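Local coordinates for protein CyaB (Pseudomonas aeruginosa, PDB 3R5G) that probably acts as an adenylyl cyclase, converting ATP to cyclic AMP, this chain being the catalytic domain of a longer membrane protein, at residues Tyr161-Gly174 / Val185-Leu197. Sequence-based numbering, arbitrary orientation.
Sequences YSLIKDVIMCRDKG and VQIYQVVDSRRDL
Tyr188 of strand 185-190 lies flat against Tyr161 of helix 158-164: the ring centroids are 4.0 Å apart and the planes differ by 10°, which identifies a face-to-face stack. Followed outward, Tyr188 CB lies against Arg171 O and Cys170 CB, and CG meets Tyr161 CD1. Along one side of the ring CD1 and CE1 run beside Tyr161 CB, which stands 3.9 Å from the ring centroid and 26° off its normal, a CH-pi contact over the face; on the other side CD2 leans on Asp172 CA and CE2 meets Tyr161 CD2 and CG. CZ meets Tyr161 CD2, as does the hydroxyl, which hydrogen-bonds His158 ND1. Tyr188 projects on the sheet face of Cys170 and Asp172 by its place in the strand; chi1 of -59°, CG anti to the carbonyl carbon, swings the ring to where Tyr161 meets it.

Gln186 NE2 sits above the opposite face, near the rim; this NE2 donates to Asp172 OD1 at 2.8 Å, from above the carboxylate plane, and also to Ile187 O. Gly174 N reaches the same OD1 at 2.8 Å, closing an Asx turn.

Backbone pairing is antiparallel: Arg171 and Gln189 exchange two N-H...O bonds, and Val191 N to Met169 O extends the pairing at 2.9 Å. Beyond it, one water joins Met169 N, Val191 O, Ser193 OG and Asp196 OD1. Gln189, on the other face, has NE2 3.5 Å from Lys173 CD and hydrogen-bonded to Glu153; Lys173 NZ forms salt bridges with Glu150 and Glu153.

The evidence describes a beta hairpin onto which helix 158-164 packs through a tyrosine stack, at the C-terminal end of the class III nucleotidyl cyclase fold.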
ATOM      1  N   TYR A 161     -14.718  11.397 -13.970  1.00 10.13           N
ATOM      2  CA  TYR A 161     -14.968  12.606 -14.781  1.00 12.40           C
ATOM      3  C   TYR A 161     -16.398  12.687 -15.218  1.00 13.06           C
ATOM      4  O   TYR A 161     -16.986  13.786 -15.114  1.00 12.99           O
ATOM      5  CB  TYR A 161     -14.000  12.572 -16.022  1.00 12.80           C
ATOM      6  CG  TYR A 161     -14.415  13.578 -17.064  1.00 13.36           C
ATOM      7  CD1 TYR A 161     -14.135  14.904 -16.873  1.00 13.96           C
ATOM      8  CD2 TYR A 161     -15.088  13.164 -18.256  1.00 10.52           C
ATOM      9  CE1 TYR A 161     -14.579  15.862 -17.825  1.00 12.28           C
ATOM     10  CE2 TYR A 161     -15.478  14.119 -19.199  1.00 12.79           C
ATOM     11  CZ  TYR A 161     -15.196  15.430 -18.973  1.00 14.12           C
ATOM     12  OH  TYR A 161     -15.640  16.392 -19.841  1.00 15.66           O
ATOM     13  N   SER A 162     -16.951  11.569 -15.702  1.00 13.33           N
ATOM     14  CA  SER A 162     -18.375  11.533 -16.184  1.00 14.41           C
ATOM     15  C   SER A 162     -19.388  12.021 -15.154  1.00 14.26           C
ATOM     16  O   SER A 162     -20.384  12.631 -15.512  1.00 17.46           O
ATOM     17  CB  SER A 162     -18.788  10.128 -16.633  1.00 16.60           C
ATOM     18  OG  SER A 162     -17.971   9.896 -17.776  1.00 22.61           O
ATOM     19  N   LEU A 163     -19.109  11.717 -13.890  1.00 13.00           N
ATOM     20  CA  LEU A 163     -19.911  12.108 -12.789  1.00 14.30           C
ATOM     21  C   LEU A 163     -19.760  13.538 -12.339  1.00 13.76           C
ATOM     22  O   LEU A 163     -20.739  14.148 -11.898  1.00 15.76           O
ATOM     23  CB  LEU A 163     -19.682  11.170 -11.588  1.00 13.89           C
ATOM     24  CG  LEU A 163     -20.170   9.747 -11.876  1.00 15.85           C
ATOM     25  CD1 LEU A 163     -19.668   8.812 -10.828  1.00 15.37           C
ATOM     26  CD2 LEU A 163     -21.732   9.720 -11.913  1.00 17.03           C
ATOM     27  N   ILE A 164     -18.554  14.125 -12.487  1.00 12.92           N
ATOM     28  CA  ILE A 164     -18.269  15.406 -11.863  1.00 11.81           C
ATOM     29  C   ILE A 164     -18.220  16.551 -12.929  1.00 11.25           C
ATOM     30  O   ILE A 164     -18.147  17.689 -12.516  1.00 11.91           O
ATOM     31  CB  ILE A 164     -17.004  15.470 -11.044  1.00 10.01           C
ATOM     32  CG1 ILE A 164     -15.755  15.404 -11.971  1.00 12.84           C
ATOM     33  CG2 ILE A 164     -16.937  14.313 -10.018  1.00 10.41           C
ATOM     34  CD1 ILE A 164     -14.465  15.431 -11.266  1.00 13.30           C
ATOM     35  N   LYS A 165     -18.256  16.169 -14.225  1.00 11.80           N
ATOM     36  CA  LYS A 165     -17.859  17.187 -15.258  1.00 15.09           C
ATOM     37  C   LYS A 165     -18.677  18.451 -15.300  1.00 17.99           C
ATOM     38  O   LYS A 165     -18.129  19.447 -15.740  1.00 16.48           O
ATOM     39  CB  LYS A 165     -17.770  16.566 -16.655  1.00 14.95           C
ATOM     40  CG  LYS A 165     -19.179  16.055 -17.114  1.00 17.74           C
ATOM     41  CD  LYS A 165     -19.135  15.256 -18.408  1.00 20.75           C
ATOM     42  CE  LYS A 165     -20.531  14.670 -18.602  1.00 27.66           C
ATOM     43  NZ  LYS A 165     -20.639  13.818 -19.781  1.00 30.78           N
ATOM     44  N   ASP A 166     -19.939  18.450 -14.892  1.00 14.17           N
ATOM     45  CA  ASP A 166     -20.722  19.683 -14.932  1.00 17.55           C
ATOM     46  C   ASP A 166     -20.401  20.625 -13.812  1.00 16.91           C
ATOM     47  O   ASP A 166     -20.756  21.773 -13.903  1.00 19.19           O
ATOM     48  CB  ASP A 166     -22.202  19.300 -14.869  1.00 19.23           C
ATOM     49  CG  ASP A 166     -22.507  18.198 -13.806  1.00 27.08           C
ATOM     50  OD1 ASP A 166     -21.734  17.160 -13.532  1.00 34.23           O
ATOM     51  OD2 ASP A 166     -23.665  18.299 -13.288  1.00 40.11           O
ATOM     52  N   VAL A 167     -19.728  20.158 -12.751  1.00 13.66           N
ATOM     53  CA  VAL A 167     -19.458  20.996 -11.604  1.00 15.91           C
ATOM     54  C   VAL A 167     -17.964  21.157 -11.225  1.00 15.20           C
ATOM     55  O   VAL A 167     -17.647  22.041 -10.473  1.00 17.12           O
ATOM     56  CB  VAL A 167     -20.327  20.633 -10.429  1.00 19.77           C
ATOM     57  CG1 VAL A 167     -21.793  20.390 -10.892  1.00 25.95           C
ATOM     58  CG2 VAL A 167     -19.862  19.402  -9.827  1.00 20.09           C
ATOM     59  N   ILE A 168     -17.091  20.294 -11.729  1.00 11.92           N
ATOM     60  CA  ILE A 168     -15.691  20.426 -11.446  1.00 10.86           C
ATOM     61  C   ILE A 168     -14.947  20.487 -12.777  1.00  8.95           C
ATOM     62  O   ILE A 168     -15.138  19.711 -13.687  1.00 11.44           O
ATOM     63  CB  ILE A 168     -15.158  19.210 -10.603  1.00 11.06           C
ATOM     64  CG1 ILE A 168     -15.782  19.342  -9.194  1.00 13.18           C
ATOM     65  CG2 ILE A 168     -13.604  19.165 -10.620  1.00 13.09           C
ATOM     66  CD1 ILE A 168     -15.410  18.179  -8.219  1.00 16.10           C
ATOM     67  N   MET A 169     -14.022  21.434 -12.840  1.00  9.60           N
ATOM     68  CA  MET A 169     -13.280  21.688 -14.086  1.00  9.75           C
ATOM     69  C   MET A 169     -12.107  20.704 -14.230  1.00 10.73           C
ATOM     70  O   MET A 169     -11.327  20.481 -13.286  1.00 10.51           O
ATOM     71  CB  MET A 169     -12.647  23.073 -14.025  1.00  9.82           C
ATOM     72  CG  MET A 169     -12.123  23.559 -15.297  1.00 12.36           C
ATOM     73  SD  MET A 169     -13.397  24.076 -16.476  1.00 14.38           S
ATOM     74  CE  MET A 169     -14.082  25.513 -15.633  1.00 16.09           C
ATOM     75  N   CYS A 170     -12.008  20.063 -15.405  1.00 11.62           N
ATOM     76  CA  CYS A 170     -11.022  18.997 -15.648  1.00 10.56           C
ATOM     77  C   CYS A 170     -10.331  19.298 -16.989  1.00 12.41           C
ATOM     78  O   CYS A 170     -10.888  19.999 -17.850  1.00 13.28           O
ATOM     79  CB  CYS A 170     -11.727  17.620 -15.755  1.00  9.20           C
ATOM     80  SG  CYS A 170     -12.581  17.192 -14.169  1.00 13.47           S
ATOM     81  N   ARG A 171      -9.221  18.612 -17.202  1.00  9.81           N
ATOM     82  CA  ARG A 171      -8.504  18.666 -18.495  1.00 10.82           C
ATOM     83  C   ARG A 171      -8.032  17.283 -18.842  1.00 11.52           C
ATOM     84  O   ARG A 171      -7.443  16.571 -18.056  1.00 11.09           O
ATOM     85  CB  ARG A 171      -7.274  19.504 -18.206  1.00 14.35           C
ATOM     86  CG  ARG A 171      -6.592  19.776 -19.455  1.00 18.72           C
ATOM     87  CD  ARG A 171      -5.424  20.759 -19.267  1.00 19.46           C
ATOM     88  NE  ARG A 171      -5.339  21.706 -18.163  1.00 32.12           N
ATOM     89  CZ  ARG A 171      -5.505  23.032 -18.228  1.00 34.66           C
ATOM     90  NH1 ARG A 171      -5.280  23.728 -17.129  1.00 32.50           N
ATOM     91  NH2 ARG A 171      -5.922  23.660 -19.327  1.00 34.43           N
ATOM     92  N   ASP A 172      -8.340  16.842 -20.061  1.00 10.06           N
ATOM     93  CA  ASP A 172      -7.830  15.570 -20.603  1.00 10.92           C
ATOM     94  C   ASP A 172      -6.319  15.442 -20.546  1.00 10.17           C
ATOM     95  O   ASP A 172      -5.582  16.392 -20.954  1.00 11.72           O
ATOM     96  CB  ASP A 172      -8.343  15.512 -22.071  1.00 11.75           C
ATOM     97  CG  ASP A 172      -8.164  14.182 -22.776  1.00 16.21           C
ATOM     98  OD1 ASP A 172      -7.344  13.379 -22.415  1.00 15.85           O
ATOM     99  OD2 ASP A 172      -8.950  13.988 -23.793  1.00 21.65           O
ATOM    100  N   LYS A 173      -5.854  14.330 -19.959  1.00 10.45           N
ATOM    101  CA  LYS A 173      -4.391  14.131 -19.869  1.00 13.54           C
ATOM    102  C   LYS A 173      -3.994  12.860 -20.613  1.00 14.23           C
ATOM    103  O   LYS A 173      -2.992  12.183 -20.283  1.00 17.98           O
ATOM    104  CB  LYS A 173      -3.884  14.165 -18.412  1.00 16.83           C
ATOM    105  CG  LYS A 173      -2.390  14.645 -18.351  1.00 18.11           C
ATOM    106  CD  LYS A 173      -1.713  14.239 -17.062  1.00 20.42           C
ATOM    107  CE  LYS A 173      -0.261  14.651 -17.199  1.00 22.65           C
ATOM    108  NZ  LYS A 173       0.566  14.489 -16.012  1.00 28.64           N
ATOM    109  N   GLY A 174      -4.808  12.575 -21.602  1.00 13.83           N
ATOM    110  CA  GLY A 174      -4.506  11.350 -22.447  1.00 15.08           C
ATOM    111  C   GLY A 174      -4.909  10.036 -21.757  1.00 15.29           C
ATOM    112  O   GLY A 174      -5.928   9.932 -21.071  1.00 15.72           O
ATOM    113  N   VAL A 185      -6.451   3.374 -20.064  1.00 25.42           N
ATOM    114  CA  VAL A 185      -7.470   4.158 -19.412  1.00 22.73           C
ATOM    115  C   VAL A 185      -7.256   5.710 -19.547  1.00 14.14           C
ATOM    116  O   VAL A 185      -6.158   6.267 -19.341  1.00 17.64           O
ATOM    117  CB  VAL A 185      -7.741   3.763 -17.895  1.00 22.84           C
ATOM    118  CG1 VAL A 185      -7.566   2.197 -17.659  1.00 23.83           C
ATOM    119  CG2 VAL A 185      -6.937   4.612 -16.912  1.00 25.63           C
ATOM    120  N   GLN A 186      -8.404   6.222 -19.861  1.00 18.51           N
ATOM    121  CA  GLN A 186      -8.600   7.649 -20.102  1.00 15.38           C
ATOM    122  C   GLN A 186      -8.415   8.332 -18.763  1.00 18.26           C
ATOM    123  O   GLN A 186      -9.039   7.912 -17.771  1.00 19.37           O
ATOM    124  CB  GLN A 186      -9.940   7.929 -20.693  1.00 17.92           C
ATOM    125  CG  GLN A 186     -10.287   9.444 -20.864  1.00 17.30           C
ATOM    126  CD  GLN A 186      -9.341  10.144 -21.774  1.00 20.98           C
ATOM    127  OE1 GLN A 186      -9.186   9.720 -22.943  1.00 19.22           O
ATOM    128  NE2 GLN A 186      -8.668  11.205 -21.291  1.00 15.61           N
ATOM    129  N   ILE A 187      -7.623   9.373 -18.736  1.00 13.94           N
ATOM    130  CA  ILE A 187      -7.342  10.131 -17.451  1.00 15.01           C
ATOM    131  C   ILE A 187      -7.530  11.615 -17.633  1.00 11.79           C
ATOM    132  O   ILE A 187      -7.518  12.160 -18.741  1.00 12.76           O
ATOM    133  CB  ILE A 187      -6.019   9.842 -16.838  1.00 15.81           C
ATOM    134  CG1 ILE A 187      -4.834  10.289 -17.796  1.00 19.52           C
ATOM    135  CG2 ILE A 187      -5.997   8.296 -16.411  1.00 20.32           C
ATOM    136  CD1 ILE A 187      -3.461  10.316 -17.202  1.00 20.99           C
ATOM    137  N   TYR A 188      -7.834  12.332 -16.540  1.00  9.68           N
ATOM    138  CA  TYR A 188      -7.987  13.792 -16.545  1.00 10.11           C
ATOM    139  C   TYR A 188      -7.374  14.426 -15.340  1.00 10.20           C
ATOM    140  O   TYR A 188      -7.241  13.706 -14.305  1.00 10.57           O
ATOM    141  CB  TYR A 188      -9.513  14.122 -16.452  1.00 10.78           C
ATOM    142  CG  TYR A 188     -10.385  13.557 -17.561  1.00 10.19           C
ATOM    143  CD1 TYR A 188     -10.774  12.229 -17.480  1.00  7.69           C
ATOM    144  CD2 TYR A 188     -10.733  14.335 -18.685  1.00  9.30           C
ATOM    145  CE1 TYR A 188     -11.528  11.647 -18.548  1.00 11.56           C
ATOM    146  CE2 TYR A 188     -11.465  13.771 -19.736  1.00 10.87           C
ATOM    147  CZ  TYR A 188     -11.865  12.443 -19.608  1.00 11.90           C
ATOM    148  OH  TYR A 188     -12.634  11.879 -20.652  1.00 17.21           O
ATOM    149  N   GLN A 189      -6.877  15.627 -15.452  1.00 10.49           N
ATOM    150  CA  GLN A 189      -6.367  16.427 -14.337  1.00  9.70           C
ATOM    151  C   GLN A 189      -7.548  17.248 -13.841  1.00 10.51           C
ATOM    152  O   GLN A 189      -8.360  17.757 -14.616  1.00 10.42           O
ATOM    153  CB  GLN A 189      -5.277  17.393 -14.831  1.00 14.25           C
ATOM    154  CG  GLN A 189      -4.042  16.734 -15.267  1.00 15.24           C
ATOM    155  CD  GLN A 189      -3.143  17.696 -16.050  1.00 18.17           C
ATOM    156  OE1 GLN A 189      -3.623  18.472 -16.884  1.00 19.66           O
ATOM    157  NE2 GLN A 189      -1.857  17.547 -15.837  1.00 18.86           N
ATOM    158  N   VAL A 190      -7.646  17.426 -12.497  1.00  8.44           N
ATOM    159  CA  VAL A 190      -8.640  18.290 -11.916  1.00  9.05           C
ATOM    160  C   VAL A 190      -8.024  19.651 -11.634  1.00  7.62           C
ATOM    161  O   VAL A 190      -6.896  19.756 -11.100  1.00 10.84           O
ATOM    162  CB  VAL A 190      -9.112  17.623 -10.556  1.00  7.81           C
ATOM    163  CG1 VAL A 190     -10.013  18.626  -9.844  1.00  9.11           C
ATOM    164  CG2 VAL A 190      -9.940  16.456 -10.840  1.00 10.78           C
ATOM    165  N   VAL A 191      -8.728  20.681 -12.099  1.00  8.18           N
ATOM    166  CA  VAL A 191      -8.214  22.054 -12.075  1.00  8.86           C
ATOM    167  C   VAL A 191      -9.157  22.883 -11.176  1.00 10.13           C
ATOM    168  O   VAL A 191     -10.372  22.801 -11.284  1.00 12.15           O
ATOM    169  CB  VAL A 191      -8.225  22.632 -13.496  1.00 12.00           C
ATOM    170  CG1 VAL A 191      -7.857  24.105 -13.532  1.00 12.27           C
ATOM    171  CG2 VAL A 191      -7.261  21.837 -14.326  1.00 13.03           C
ATOM    172  N   ASP A 192      -8.581  23.638 -10.276  1.00 11.27           N
ATOM    173  CA  ASP A 192      -9.403  24.417  -9.360  1.00  9.46           C
ATOM    174  C   ASP A 192     -10.105  25.469 -10.105  1.00  9.61           C
ATOM    175  O   ASP A 192      -9.583  26.058 -11.089  1.00 13.61           O
ATOM    176  CB  ASP A 192      -8.437  25.129  -8.424  1.00 12.85           C
ATOM    177  CG  ASP A 192      -7.850  24.165  -7.380  1.00 14.08           C
ATOM    178  OD1 ASP A 192      -8.048  22.938  -7.488  1.00 18.48           O
ATOM    179  OD2 ASP A 192      -7.226  24.652  -6.404  1.00 23.18           O
ATOM    180  N   SER A 193     -11.307  25.790  -9.715  1.00 10.95           N
ATOM    181  CA  SER A 193     -12.086  26.815 -10.387  1.00 13.79           C
ATOM    182  C   SER A 193     -13.011  27.514  -9.423  1.00 16.47           C
ATOM    183  O   SER A 193     -13.021  27.179  -8.158  1.00 17.53           O
ATOM    184  CB  SER A 193     -12.881  26.255 -11.604  1.00 14.88           C
ATOM    185  OG  SER A 193     -13.891  25.292 -11.263  1.00 18.36           O
ATOM    186  N   ARG A 194     -13.786  28.464 -10.001  1.00 19.33           N
ATOM    187  CA  ARG A 194     -14.417  29.402  -9.082  1.00 20.84           C
ATOM    188  C   ARG A 194     -15.448  28.679  -8.232  1.00 19.28           C
ATOM    189  O   ARG A 194     -15.601  29.064  -7.056  1.00 19.06           O
ATOM    190  CB  ARG A 194     -15.023  30.695  -9.773  1.00 23.43           C
ATOM    191  CG  ARG A 194     -14.038  31.962  -9.791  1.00 34.09           C
ATOM    192  CD  ARG A 194     -13.068  31.810 -10.974  1.00 40.98           C
ATOM    193  NE  ARG A 194     -13.745  30.818 -11.796  1.00 43.28           N
ATOM    194  CZ  ARG A 194     -13.214  29.779 -12.438  1.00 40.24           C
ATOM    195  NH1 ARG A 194     -14.054  28.970 -13.076  1.00 29.24           N
ATOM    196  NH2 ARG A 194     -11.897  29.540 -12.461  1.00 43.81           N
ATOM    197  N   ARG A 195     -16.095  27.643  -8.730  1.00 19.09           N
ATOM    198  CA  ARG A 195     -17.271  27.091  -8.061  1.00 16.82           C
ATOM    199  C   ARG A 195     -16.891  25.932  -7.150  1.00 17.58           C
ATOM    200  O   ARG A 195     -17.790  25.240  -6.687  1.00 19.94           O
ATOM    201  CB  ARG A 195     -18.305  26.614  -9.034  1.00 20.10           C
ATOM    202  CG  ARG A 195     -18.598  27.707 -10.070  1.00 23.27           C
ATOM    203  CD  ARG A 195     -19.714  28.441  -9.534  1.00 23.54           C
ATOM    204  NE  ARG A 195     -20.878  27.558  -9.452  1.00 28.05           N
ATOM    205  CZ  ARG A 195     -21.845  27.616  -8.532  1.00 28.06           C
ATOM    206  NH1 ARG A 195     -21.823  28.481  -7.462  1.00 15.15           N
ATOM    207  NH2 ARG A 195     -22.834  26.739  -8.604  1.00 28.15           N
ATOM    208  N   ASP A 196     -15.633  25.806  -6.783  1.00 15.54           N
ATOM    209  CA  ASP A 196     -15.310  24.672  -5.929  1.00 13.90           C
ATOM    210  C   ASP A 196     -15.987  24.656  -4.569  1.00 13.33           C
ATOM    211  O   ASP A 196     -16.126  25.699  -3.955  1.00 15.88           O
ATOM    212  CB  ASP A 196     -13.859  24.425  -5.835  1.00 14.29           C
ATOM    213  CG  ASP A 196     -13.302  23.945  -7.225  1.00 18.33           C
ATOM    214  OD1 ASP A 196     -13.959  23.124  -7.995  1.00 18.73           O
ATOM    215  OD2 ASP A 196     -12.150  24.249  -7.393  1.00 13.44           O
ATOM    216  N   LEU A 197     -16.308  23.457  -4.117  1.00 12.44           N
ATOM    217  CA  LEU A 197     -17.031  23.318  -2.830  1.00 13.79           C
ATOM    218  C   LEU A 197     -16.044  23.286  -1.685  1.00 15.41           C
ATOM    219  O   LEU A 197     -15.227  22.308  -1.584  1.00 16.31           O
ATOM    220  CB  LEU A 197     -17.763  21.975  -2.899  1.00 13.02           C
ATOM    221  CG  LEU A 197     -18.477  21.494  -1.631  1.00 18.16           C
ATOM    222  CD1 LEU A 197     -19.631  22.524  -1.448  1.00 25.29           C
ATOM    223  CD2 LEU A 197     -18.912  20.085  -2.024  1.00 20.86           C
TER
HETATM  224  O   HOH W   1     -16.531  22.550  -8.255  1.00 27.19           O
HETATM  225  O   HOH W   2     -13.006  22.863 -10.498  1.00 12.33           O
HETATM  226  O   HOH W   3      -3.908  21.029 -15.870  1.00 42.65           O
HETATM  227  O   HOH W   4      -8.853  11.815 -25.144  1.00 29.59           O